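Local coordinates for protein serpin B3 (Homo sapiens, PDB 4ZK3) that belongs to the serpin family of protease inhibitors, probably inhibits proteases, and is also the protein behind Pso p27, which forms large aggregates and is linked to psoriasis, at residues A312-M317 against L323-V328; Q51-V56 against V305-G310; V41-K46 against D121-F126. All blocks are in the same frame, centred on the assembly; numbering follows the deposited sequence.

Interaction 1. Residues A312-M317 against L323-V328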
ATOM      1  N   ALA A 312       2.833  26.631   2.673  1.00 35.81           N
ATOM      2  CA  ALA A 312       2.840  25.731   1.504  1.00 33.39           C
ATOM      3  C   ALA A 312       3.349  26.422   0.272  1.00 34.57           C
ATOM      4  O   ALA A 312       2.903  27.531  -0.040  1.00 38.72           O
ATOM      5  CB  ALA A 312       1.402  25.234   1.249  1.00 34.13           C
ATOM      6  N   ASP A 313       4.261  25.806  -0.457  1.00 31.89           N
ATOM      7  CA  ASP A 313       4.583  26.301  -1.774  1.00 36.55           C
ATOM      8  C   ASP A 313       4.349  25.174  -2.819  1.00 35.08           C
ATOM      9  O   ASP A 313       5.199  24.296  -2.984  1.00 33.10           O
ATOM     10  CB  ASP A 313       6.015  26.838  -1.845  1.00 36.25           C
ATOM     11  CG  ASP A 313       6.326  27.518  -3.187  1.00 41.85           C
ATOM     12  OD1 ASP A 313       5.509  27.446  -4.147  1.00 45.31           O
ATOM     13  OD2 ASP A 313       7.410  28.116  -3.319  1.00 40.82           O
ATOM     14  N   LEU A 314       3.216  25.294  -3.526  1.00 34.99           N
ATOM     15  CA  LEU A 314       2.752  24.391  -4.566  1.00 30.67           C
ATOM     16  C   LEU A 314       2.586  25.221  -5.800  1.00 33.94           C
ATOM     17  O   LEU A 314       1.732  24.955  -6.664  1.00 31.01           O
ATOM     18  CB  LEU A 314       1.394  23.815  -4.144  1.00 31.14           C
ATOM     19  CG  LEU A 314       1.446  22.718  -3.076  1.00 31.44           C
ATOM     20  CD1 LEU A 314       0.053  22.166  -2.719  1.00 30.70           C
ATOM     21  CD2 LEU A 314       2.363  21.593  -3.560  1.00 29.28           C
ATOM     22  N   SER A 315       3.432  26.238  -5.915  1.00 30.14           N
ATOM     23  CA  SER A 315       3.361  27.186  -7.016  1.00 31.61           C
ATOM     24  C   SER A 315       3.753  26.523  -8.315  1.00 31.62           C
ATOM     25  O   SER A 315       3.522  27.080  -9.421  1.00 33.71           O
ATOM     26  CB  SER A 315       4.284  28.389  -6.732  1.00 34.11           C
ATOM     27  OG  SER A 315       5.639  28.009  -6.668  1.00 31.53           O
ATOM     28  N   GLY A 316       4.369  25.337  -8.220  1.00 26.21           N
ATOM     29  CA  GLY A 316       4.631  24.532  -9.436  1.00 27.50           C
ATOM     30  C   GLY A 316       3.363  23.929 -10.086  1.00 25.31           C
ATOM     31  O   GLY A 316       3.386  23.427 -11.235  1.00 26.12           O
ATOM     32  N   MET A 317       2.266  23.985  -9.359  1.00 25.06           N
ATOM     33  CA  MET A 317       0.971  23.490  -9.886  1.00 27.61           C
ATOM     34  C   MET A 317       0.266  24.563 -10.697  1.00 31.62           C
ATOM     35  O   MET A 317      -0.402  24.242 -11.687  1.00 32.58           O
ATOM     36  CB  MET A 317       0.063  23.057  -8.765  1.00 25.46           C
ATOM     37  CG  MET A 317       0.498  21.759  -8.108  1.00 27.31           C
ATOM     38  SD  MET A 317      -0.673  21.198  -6.873  1.00 26.73           S
ATOM     39  CE  MET A 317       0.044  19.698  -6.256  1.00 26.91           C
ATOM     40  N   LEU A 323      -2.045  27.527  -2.994  1.00 38.54           N
ATOM     41  CA  LEU A 323      -2.636  26.156  -2.813  1.00 40.03           C
ATOM     42  C   LEU A 323      -2.088  25.520  -1.569  1.00 33.41           C
ATOM     43  O   LEU A 323      -0.873  25.608  -1.332  1.00 36.83           O
ATOM     44  CB  LEU A 323      -2.323  25.237  -4.003  1.00 41.33           C
ATOM     45  CG  LEU A 323      -3.396  25.204  -5.098  1.00 45.78           C
ATOM     46  CD1 LEU A 323      -2.885  24.475  -6.328  1.00 47.64           C
ATOM     47  CD2 LEU A 323      -4.671  24.558  -4.589  1.00 48.00           C
ATOM     48  N   VAL A 324      -2.982  24.918  -0.790  1.00 27.81           N
ATOM     49  CA  VAL A 324      -2.660  24.175   0.444  1.00 29.11           C
ATOM     50  C   VAL A 324      -3.446  22.864   0.442  1.00 27.65           C
ATOM     51  O   VAL A 324      -4.583  22.836  -0.046  1.00 28.73           O
ATOM     52  CB  VAL A 324      -3.081  24.964   1.690  1.00 31.79           C
ATOM     53  CG1 VAL A 324      -2.727  24.208   2.943  1.00 34.17           C
ATOM     54  CG2 VAL A 324      -2.418  26.346   1.666  1.00 37.20           C
ATOM     55  N   LEU A 325      -2.858  21.786   0.956  1.00 25.33           N
ATOM     56  CA  LEU A 325      -3.594  20.520   1.081  1.00 28.44           C
ATOM     57  C   LEU A 325      -4.388  20.464   2.373  1.00 30.39           C
ATOM     58  O   LEU A 325      -3.842  20.681   3.503  1.00 31.73           O
ATOM     59  CB  LEU A 325      -2.687  19.310   1.033  1.00 26.08           C
ATOM     60  CG  LEU A 325      -1.786  19.168  -0.184  1.00 26.51           C
ATOM     61  CD1 LEU A 325      -1.018  17.859  -0.089  1.00 23.21           C
ATOM     62  CD2 LEU A 325      -2.576  19.289  -1.464  1.00 25.35           C
ATOM     63  N   SER A 326      -5.666  20.144   2.194  1.00 30.76           N
ATOM     64  CA  SER A 326      -6.617  19.969   3.267  1.00 34.02           C
ATOM     65  C   SER A 326      -6.664  18.543   3.769  1.00 34.09           C
ATOM     66  O   SER A 326      -7.001  18.347   4.903  1.00 31.63           O
ATOM     67  CB  SER A 326      -8.022  20.415   2.840  1.00 34.64           C
ATOM     68  OG  SER A 326      -8.529  19.730   1.669  1.00 31.05           O
ATOM     69  N   GLY A 327      -6.334  17.529   2.954  1.00 33.05           N
ATOM     70  CA  GLY A 327      -6.334  16.159   3.482  1.00 28.62           C
ATOM     71  C   GLY A 327      -5.612  15.120   2.616  1.00 26.72           C
ATOM     72  O   GLY A 327      -5.263  15.358   1.472  1.00 28.57           O
ATOM     73  N   VAL A 328      -5.343  13.977   3.210  1.00 26.06           N
ATOM     74  CA  VAL A 328      -4.719  12.834   2.539  1.00 25.27           C
ATOM     75  C   VAL A 328      -5.354  11.613   3.171  1.00 25.85           C
ATOM     76  O   VAL A 328      -5.266  11.436   4.398  1.00 28.14           O
ATOM     77  CB  VAL A 328      -3.196  12.750   2.704  1.00 24.81           C
ATOM     78  CG1 VAL A 328      -2.604  11.570   1.894  1.00 24.98           C
ATOM     79  CG2 VAL A 328      -2.559  14.036   2.229  1.00 26.56           C
TER
HETATM   80  O   HOH W   1       1.133  27.069  -2.452  1.00 34.87           O
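The stretch leading into strand 325-336 of the serpin's large beta sheet folds back on the start of that strand, with A312, L314 and M317 against L323, V324 and L325. L323 is the central side chain. L323 CB meets L314 CB at 4.0 Å, and the two side chains cross at about a right angle. L323 CD1 reaches M317 SD, also at 4.0 Å. M317 CG lies anti to its own carbonyl carbon (chi1 -72°), and the chain then runs extended, which brings the sulfur up to this methyl. L314 CD1 touches L325 CD2, and A312 CB touches V324 CG2. No direct hydrogen bond crosses the contact. Water 1 does that work: it donates to A312 O and to L323 O and accepts from L314 N, so it joins both segments through three backbone atoms. R321 also bonds to A312 O. Near the start of strand 325-336, S326 and G327 both face V350, a classic beta bulge. Segment 312-317 is shaped by an Asx turn at D313. D313 OD1 accepts from S315 N at 3.0 Å, and its syn lone pair takes S315 OG at 2.6 Å.

Interaction 2. Residues Q51-V56 against V305-G310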
ATOM      1  N   GLN A  51      11.162  19.878  -0.197  1.00 34.36           N
ATOM      2  CA  GLN A  51      12.211  19.182   0.525  1.00 33.93           C
ATOM      3  C   GLN A  51      11.651  18.294   1.656  1.00 28.30           C
ATOM      4  O   GLN A  51      12.106  17.198   1.867  1.00 28.33           O
ATOM      5  CB  GLN A  51      13.279  20.164   1.056  1.00 44.44           C
ATOM      6  CG  GLN A  51      14.618  19.489   1.362  1.00 52.69           C
ATOM      7  CD  GLN A  51      15.218  18.786   0.129  1.00 67.49           C
ATOM      8  OE1 GLN A  51      15.084  19.271  -1.009  1.00 79.43           O
ATOM      9  NE2 GLN A  51      15.865  17.628   0.347  1.00 70.36           N
ATOM     10  N   GLN A  52      10.632  18.740   2.355  1.00 27.57           N
ATOM     11  CA  GLN A  52       9.971  17.903   3.363  1.00 29.21           C
ATOM     12  C   GLN A  52       9.312  16.611   2.746  1.00 30.24           C
ATOM     13  O   GLN A  52       9.292  15.530   3.349  1.00 26.40           O
ATOM     14  CB  GLN A  52       8.898  18.756   4.045  1.00 35.10           C
ATOM     15  CG  GLN A  52       9.514  19.783   4.985  1.00 40.02           C
ATOM     16  CD  GLN A  52       8.527  20.741   5.596  1.00 42.59           C
ATOM     17  OE1 GLN A  52       7.312  20.683   5.367  1.00 41.26           O
ATOM     18  NE2 GLN A  52       9.056  21.663   6.393  1.00 43.54           N
ATOM     19  N   ILE A  53       8.780  16.739   1.542  1.00 28.08           N
ATOM     20  CA  ILE A  53       8.097  15.598   0.906  1.00 28.94           C
ATOM     21  C   ILE A  53       9.135  14.594   0.533  1.00 27.19           C
ATOM     22  O   ILE A  53       8.990  13.414   0.852  1.00 26.49           O
ATOM     23  CB  ILE A  53       7.260  16.014  -0.337  1.00 27.45           C
ATOM     24  CG1 ILE A  53       6.069  16.802   0.134  1.00 25.89           C
ATOM     25  CG2 ILE A  53       6.761  14.795  -1.152  1.00 26.20           C
ATOM     26  CD1 ILE A  53       5.423  17.582  -0.966  1.00 29.21           C
ATOM     27  N   LYS A  54      10.198  15.074  -0.109  1.00 30.51           N
ATOM     28  CA  LYS A  54      11.275  14.195  -0.521  1.00 35.36           C
ATOM     29  C   LYS A  54      11.817  13.427   0.657  1.00 36.33           C
ATOM     30  O   LYS A  54      12.092  12.222   0.530  1.00 37.03           O
ATOM     31  CB  LYS A  54      12.409  14.941  -1.232  1.00 37.85           C
ATOM     32  CG  LYS A  54      12.244  15.011  -2.737  1.00 45.31           C
ATOM     33  CD  LYS A  54      13.460  15.565  -3.475  1.00 48.00           C
ATOM     34  CE  LYS A  54      13.593  17.049  -3.177  1.00 56.31           C
ATOM     35  NZ  LYS A  54      13.628  17.919  -4.398  1.00 62.82           N
ATOM     36  N   LYS A  55      11.974  14.099   1.799  1.00 35.27           N
ATOM     37  CA  LYS A  55      12.542  13.432   2.961  1.00 35.78           C
ATOM     38  C   LYS A  55      11.604  12.340   3.528  1.00 32.08           C
ATOM     39  O   LYS A  55      12.025  11.277   3.891  1.00 31.72           O
ATOM     40  CB  LYS A  55      12.832  14.446   4.067  1.00 39.08           C
ATOM     41  CG  LYS A  55      13.234  13.729   5.343  1.00 46.09           C
ATOM     42  CD  LYS A  55      13.851  14.630   6.396  1.00 57.78           C
ATOM     43  CE  LYS A  55      14.762  13.791   7.293  1.00 63.76           C
ATOM     44  NZ  LYS A  55      14.474  14.082   8.720  1.00 72.38           N
ATOM     45  N   VAL A  56      10.320  12.653   3.635  1.00 32.69           N
ATOM     46  CA  VAL A  56       9.316  11.695   4.081  1.00 29.44           C
ATOM     47  C   VAL A  56       9.269  10.486   3.170  1.00 26.76           C
ATOM     48  O   VAL A  56       9.202   9.371   3.664  1.00 28.12           O
ATOM     49  CB  VAL A  56       7.974  12.402   4.179  1.00 33.98           C
ATOM     50  CG1 VAL A  56       6.784  11.436   4.193  1.00 34.49           C
ATOM     51  CG2 VAL A  56       7.980  13.296   5.424  1.00 38.25           C
ATOM     52  N   VAL A 305       5.145  19.336   6.902  1.00 37.51           N
ATOM     53  CA  VAL A 305       4.391  20.421   7.570  1.00 36.92           C
ATOM     54  C   VAL A 305       3.948  21.565   6.675  1.00 31.36           C
ATOM     55  O   VAL A 305       2.783  21.989   6.767  1.00 30.75           O
ATOM     56  CB  VAL A 305       5.091  21.032   8.833  1.00 43.17           C
ATOM     57  CG1 VAL A 305       4.443  20.483  10.109  1.00 49.67           C
ATOM     58  CG2 VAL A 305       6.570  20.751   8.865  1.00 41.41           C
ATOM     59  N   ASP A 306       4.852  22.091   5.854  1.00 29.18           N
ATOM     60  CA  ASP A 306       4.528  23.305   5.044  1.00 31.06           C
ATOM     61  C   ASP A 306       3.259  23.088   4.135  1.00 35.09           C
ATOM     62  O   ASP A 306       2.441  23.989   3.894  1.00 32.37           O
ATOM     63  CB  ASP A 306       5.729  23.682   4.129  1.00 30.44           C
ATOM     64  CG  ASP A 306       6.967  24.294   4.904  1.00 33.84           C
ATOM     65  OD1 ASP A 306       7.059  24.110   6.141  1.00 31.37           O
ATOM     66  OD2 ASP A 306       7.859  24.901   4.214  1.00 28.62           O
ATOM     67  N   ILE A 307       3.147  21.856   3.618  1.00 33.05           N
ATOM     68  CA  ILE A 307       2.147  21.446   2.652  1.00 31.78           C
ATOM     69  C   ILE A 307       0.770  21.549   3.255  1.00 28.60           C
ATOM     70  O   ILE A 307      -0.224  21.745   2.525  1.00 28.88           O
ATOM     71  CB  ILE A 307       2.457  19.994   2.172  1.00 34.05           C
ATOM     72  CG1 ILE A 307       1.590  19.577   1.027  1.00 35.45           C
ATOM     73  CG2 ILE A 307       2.241  18.982   3.284  1.00 36.01           C
ATOM     74  CD1 ILE A 307       1.991  20.167  -0.279  1.00 39.36           C
ATOM     75  N   PHE A 308       0.661  21.412   4.568  1.00 29.83           N
ATOM     76  CA  PHE A 308      -0.687  21.509   5.212  1.00 29.78           C
ATOM     77  C   PHE A 308      -1.018  22.896   5.826  1.00 32.23           C
ATOM     78  O   PHE A 308      -2.081  23.076   6.401  1.00 30.65           O
ATOM     79  CB  PHE A 308      -0.897  20.398   6.249  1.00 31.59           C
ATOM     80  CG  PHE A 308      -0.732  18.990   5.684  1.00 34.67           C
ATOM     81  CD1 PHE A 308      -1.608  18.491   4.721  1.00 33.64           C
ATOM     82  CD2 PHE A 308       0.289  18.166   6.135  1.00 34.59           C
ATOM     83  CE1 PHE A 308      -1.462  17.212   4.217  1.00 32.46           C
ATOM     84  CE2 PHE A 308       0.429  16.872   5.639  1.00 34.14           C
ATOM     85  CZ  PHE A 308      -0.440  16.409   4.675  1.00 30.90           C
ATOM     86  N   ASN A 309      -0.133  23.880   5.663  1.00 36.60           N
ATOM     87  CA  ASN A 309      -0.386  25.199   6.232  1.00 39.98           C
ATOM     88  C   ASN A 309      -0.004  26.306   5.295  1.00 42.77           C
ATOM     89  O   ASN A 309       0.378  26.062   4.121  1.00 38.10           O
ATOM     90  CB  ASN A 309       0.320  25.356   7.603  1.00 40.55           C
ATOM     91  CG  ASN A 309       1.836  25.452   7.499  1.00 35.32           C
ATOM     92  OD1 ASN A 309       2.407  25.916   6.503  1.00 33.55           O
ATOM     93  ND2 ASN A 309       2.506  25.005   8.553  1.00 34.36           N
ATOM     94  N   GLY A 310      -0.047  27.520   5.858  1.00 39.30           N
ATOM     95  CA  GLY A 310       0.117  28.726   5.131  1.00 34.96           C
ATOM     96  C   GLY A 310       1.456  28.874   4.459  1.00 38.05           C
ATOM     97  O   GLY A 310       1.547  29.670   3.532  1.00 35.91           O
TER
HETATM   98  O   HOH W   2       5.796  20.038   3.043  1.00 32.64           O
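Q52, on helix 47-57 of the serpin fold, reaches V305 and D306 at the start of the 3-10 turn 306-308, which follows helix 296-302. The tight part is polar and only partly buried. Q52 OE1 takes two backbone N-H groups. D306 N lies 2.9 Å from Q52 OE1, in the carbonyl plane on a lone pair, and its bond is nearly straight (169° at the hydrogen). V305 N lies 3.0 Å from Q52 OE1 but stands 50° above that plane. Water 2 donates to Q52 OE1 as well, at 2.8 Å, and accepts from I307 N. Three successive N-H groups are thus served by one oxygen, two directly and one through water. Q52 has its CG anti to the carbonyl carbon and is extended beyond it, which carries the amide across to the loop. The amide and the D306 carboxylate are turned 69° apart, and the bond from Q52 NE2 to D306 OD1 is weak. The stronger partner of this carboxylate is N48, whose ND2 bonds to D306 OD2. V305 CG2 lies 3.6 Å from Q52 OE1. The buried, apolar side is looser across these two segments. There I53 and I307 both also pack on V41 of helix 31-42, while the two isoleucines meet only through their CD1 methyls, I53 CD1 to I307 CD1, at 4.4 Å.

Interaction 3. Residues V41-K46 against D121-F126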
ATOM      1  N   VAL A  41       2.156  15.211  -5.958  1.00 20.22           N
ATOM      2  CA  VAL A  41       2.229  16.479  -5.192  1.00 23.32           C
ATOM      3  C   VAL A  41       3.639  17.124  -5.278  1.00 26.60           C
ATOM      4  O   VAL A  41       3.785  18.303  -5.568  1.00 24.34           O
ATOM      5  CB  VAL A  41       1.901  16.250  -3.725  1.00 23.47           C
ATOM      6  CG1 VAL A  41       2.076  17.564  -2.946  1.00 24.95           C
ATOM      7  CG2 VAL A  41       0.488  15.668  -3.521  1.00 23.13           C
ATOM      8  N   LEU A  42       4.683  16.315  -5.091  1.00 27.77           N
ATOM      9  CA  LEU A  42       6.075  16.804  -5.144  1.00 28.64           C
ATOM     10  C   LEU A  42       6.414  17.518  -6.439  1.00 31.22           C
ATOM     11  O   LEU A  42       6.998  18.583  -6.423  1.00 30.15           O
ATOM     12  CB  LEU A  42       7.031  15.612  -4.996  1.00 28.89           C
ATOM     13  CG  LEU A  42       8.549  15.855  -4.924  1.00 30.53           C
ATOM     14  CD1 LEU A  42       8.873  17.000  -3.990  1.00 31.48           C
ATOM     15  CD2 LEU A  42       9.263  14.582  -4.487  1.00 29.13           C
ATOM     16  N   LEU A  43       6.063  16.910  -7.569  1.00 26.97           N
ATOM     17  CA  LEU A  43       6.205  17.539  -8.870  1.00 28.23           C
ATOM     18  C   LEU A  43       5.687  18.984  -8.930  1.00 27.29           C
ATOM     19  O   LEU A  43       6.140  19.769  -9.749  1.00 28.92           O
ATOM     20  CB  LEU A  43       5.463  16.672  -9.897  1.00 30.53           C
ATOM     21  CG  LEU A  43       6.003  16.358 -11.267  1.00 36.89           C
ATOM     22  CD1 LEU A  43       7.514  16.399 -11.375  1.00 36.69           C
ATOM     23  CD2 LEU A  43       5.418  15.003 -11.719  1.00 36.90           C
ATOM     24  N   GLY A  44       4.718  19.370  -8.118  1.00 26.34           N
ATOM     25  CA  GLY A  44       4.280  20.757  -8.145  1.00 27.87           C
ATOM     26  C   GLY A  44       4.752  21.598  -6.960  1.00 28.71           C
ATOM     27  O   GLY A  44       4.384  22.779  -6.852  1.00 29.82           O
ATOM     28  N   ALA A  45       5.542  21.001  -6.056  1.00 28.55           N
ATOM     29  CA  ALA A  45       5.997  21.672  -4.833  1.00 28.75           C
ATOM     30  C   ALA A  45       7.328  22.424  -5.100  1.00 31.55           C
ATOM     31  O   ALA A  45       8.048  22.098  -6.047  1.00 30.63           O
ATOM     32  CB  ALA A  45       6.196  20.656  -3.702  1.00 26.80           C
ATOM     33  N   LYS A  46       7.626  23.424  -4.273  1.00 33.60           N
ATOM     34  CA  LYS A  46       8.897  24.124  -4.366  1.00 36.62           C
ATOM     35  C   LYS A  46       9.573  24.220  -3.015  1.00 32.46           C
ATOM     36  O   LYS A  46       8.956  24.042  -1.961  1.00 29.38           O
ATOM     37  CB  LYS A  46       8.722  25.570  -4.842  1.00 40.85           C
ATOM     38  CG  LYS A  46       8.050  25.794  -6.166  1.00 42.12           C
ATOM     39  CD  LYS A  46       8.914  25.344  -7.311  1.00 43.54           C
ATOM     40  CE  LYS A  46       8.244  25.735  -8.620  1.00 44.86           C
ATOM     41  NZ  LYS A  46       8.823  24.953  -9.739  1.00 45.54           N
ATOM     42  N   ASP A 121       1.736  18.469 -18.039  1.00 26.33           N
ATOM     43  CA  ASP A 121       2.630  17.628 -18.827  1.00 27.73           C
ATOM     44  C   ASP A 121       3.471  16.725 -17.966  1.00 26.24           C
ATOM     45  O   ASP A 121       3.669  15.541 -18.299  1.00 28.46           O
ATOM     46  CB  ASP A 121       3.539  18.454 -19.766  1.00 28.86           C
ATOM     47  CG  ASP A 121       2.745  19.248 -20.753  1.00 31.30           C
ATOM     48  OD1 ASP A 121       1.588  18.897 -21.045  1.00 31.20           O
ATOM     49  OD2 ASP A 121       3.256  20.269 -21.204  1.00 34.49           O
ATOM     50  N   ALA A 122       3.932  17.232 -16.827  1.00 26.94           N
ATOM     51  CA  ALA A 122       4.826  16.448 -16.012  1.00 25.73           C
ATOM     52  C   ALA A 122       4.112  15.240 -15.323  1.00 27.98           C
ATOM     53  O   ALA A 122       4.670  14.112 -15.271  1.00 26.55           O
ATOM     54  CB  ALA A 122       5.500  17.325 -14.971  1.00 27.54           C
ATOM     55  N   ILE A 123       2.906  15.469 -14.782  1.00 25.63           N
ATOM     56  CA  ILE A 123       2.195  14.346 -14.151  1.00 24.28           C
ATOM     57  C   ILE A 123       1.749  13.340 -15.204  1.00 27.04           C
ATOM     58  O   ILE A 123       1.831  12.141 -14.984  1.00 25.09           O
ATOM     59  CB  ILE A 123       1.033  14.788 -13.243  1.00 23.61           C
ATOM     60  CG1 ILE A 123      -0.044  15.564 -13.970  1.00 22.22           C
ATOM     61  CG2 ILE A 123       1.571  15.500 -12.035  1.00 24.08           C
ATOM     62  CD1 ILE A 123      -1.052  16.052 -12.956  1.00 24.06           C
ATOM     63  N   LYS A 124       1.340  13.834 -16.385  1.00 26.22           N
ATOM     64  CA  LYS A 124       1.019  12.949 -17.482  1.00 30.52           C
ATOM     65  C   LYS A 124       2.195  12.037 -17.833  1.00 29.77           C
ATOM     66  O   LYS A 124       2.044  10.811 -17.961  1.00 28.32           O
ATOM     67  CB  LYS A 124       0.484  13.713 -18.703  1.00 33.80           C
ATOM     68  CG  LYS A 124      -0.897  14.387 -18.489  1.00 38.76           C
ATOM     69  CD  LYS A 124      -1.359  15.247 -19.684  1.00 38.06           C
ATOM     70  CE  LYS A 124      -2.537  16.090 -19.333  1.00 36.21           C
ATOM     71  NZ  LYS A 124      -2.976  16.915 -20.477  1.00 42.85           N
ATOM     72  N   LYS A 125       3.363  12.629 -17.929  1.00 30.31           N
ATOM     73  CA  LYS A 125       4.551  11.917 -18.331  1.00 34.72           C
ATOM     74  C   LYS A 125       5.171  10.984 -17.265  1.00 31.00           C
ATOM     75  O   LYS A 125       5.512   9.867 -17.588  1.00 32.49           O
ATOM     76  CB  LYS A 125       5.617  12.916 -18.727  1.00 38.27           C
ATOM     77  CG  LYS A 125       6.942  12.273 -19.116  1.00 41.93           C
ATOM     78  CD  LYS A 125       8.074  13.285 -18.962  1.00 49.83           C
ATOM     79  CE  LYS A 125       9.380  12.797 -19.561  1.00 50.44           C
ATOM     80  NZ  LYS A 125      10.288  13.971 -19.646  1.00 54.61           N
ATOM     81  N   PHE A 126       5.395  11.463 -16.047  1.00 27.26           N
ATOM     82  CA  PHE A 126       6.014  10.589 -15.010  1.00 26.80           C
ATOM     83  C   PHE A 126       5.054   9.615 -14.293  1.00 26.47           C
ATOM     84  O   PHE A 126       5.485   8.517 -13.879  1.00 25.79           O
ATOM     85  CB  PHE A 126       6.766  11.406 -13.970  1.00 31.85           C
ATOM     86  CG  PHE A 126       7.858  12.234 -14.562  1.00 36.88           C
ATOM     87  CD1 PHE A 126       8.997  11.628 -15.068  1.00 37.18           C
ATOM     88  CD2 PHE A 126       7.709  13.618 -14.682  1.00 40.20           C
ATOM     89  CE1 PHE A 126       9.986  12.397 -15.660  1.00 42.34           C
ATOM     90  CE2 PHE A 126       8.693  14.385 -15.278  1.00 44.35           C
ATOM     91  CZ  PHE A 126       9.834  13.773 -15.765  1.00 42.24           C
TER
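The bond from A45 N to L42 O, 2.8 Å, closes a type I beta turn from L42 to A45, where helix 31-42 gives way to the next loop, and this turn carries L43 against A122, I123 and F126 of helix 117-127. The contact is apolar and joins two parts of the serpin fold, the turn and helix 117-127, through one leucine. L43 CD2 does most of the touching. L43 CD2 sits 3.7 Å from A122 O, a carbonyl already bonded within its helix to F126 N. L43 CD2 also meets I123 CG2 at 3.9 Å and approaches the F126 ring obliquely, 4.0 Å from F126 CD2. L43 CG rests 3.9 Å from A122 CB. Both torsions of L43 lie far from the staggered values (chi1 -138°, chi2 26°), an uncommon shape for a leucine. I123 holds its CG2 anti to the carbonyl carbon, and this is the branch that L43 finds. H82 of helix 81-91 and Y119 and Y127 also touch L43, so the leucine packs against helices 81-91 and 117-127. H83 makes an edge-to-face pair with the F126 ring. One face of that ring also carries its neighbour K125, with K125 CD 3.7 Å above the plane, offset toward the rim.

Overall arrangement
The three contacts lie on the same side of the chain's centre. Interactions 1 and 2 are closest, with centres about 9 Å apart. L325 N and I307 O, 3.1 Å apart, probably form a hydrogen bond between them. Interaction 1 lies about 12 Å from interaction 3, centre to centre, and D313 O probably accepts from K46 N at 2.9 Å. Interactions 2 and 3 are about 15 Å apart by their centres and meet by packing of the successive helices 31-42 and 47-57. Strand 340-351 lies between strands 174-185 and 325-336, consistent with an inserted reactive-centre loop, as in cleaved serpins. Interaction 1 borders it: L325 packs on V349.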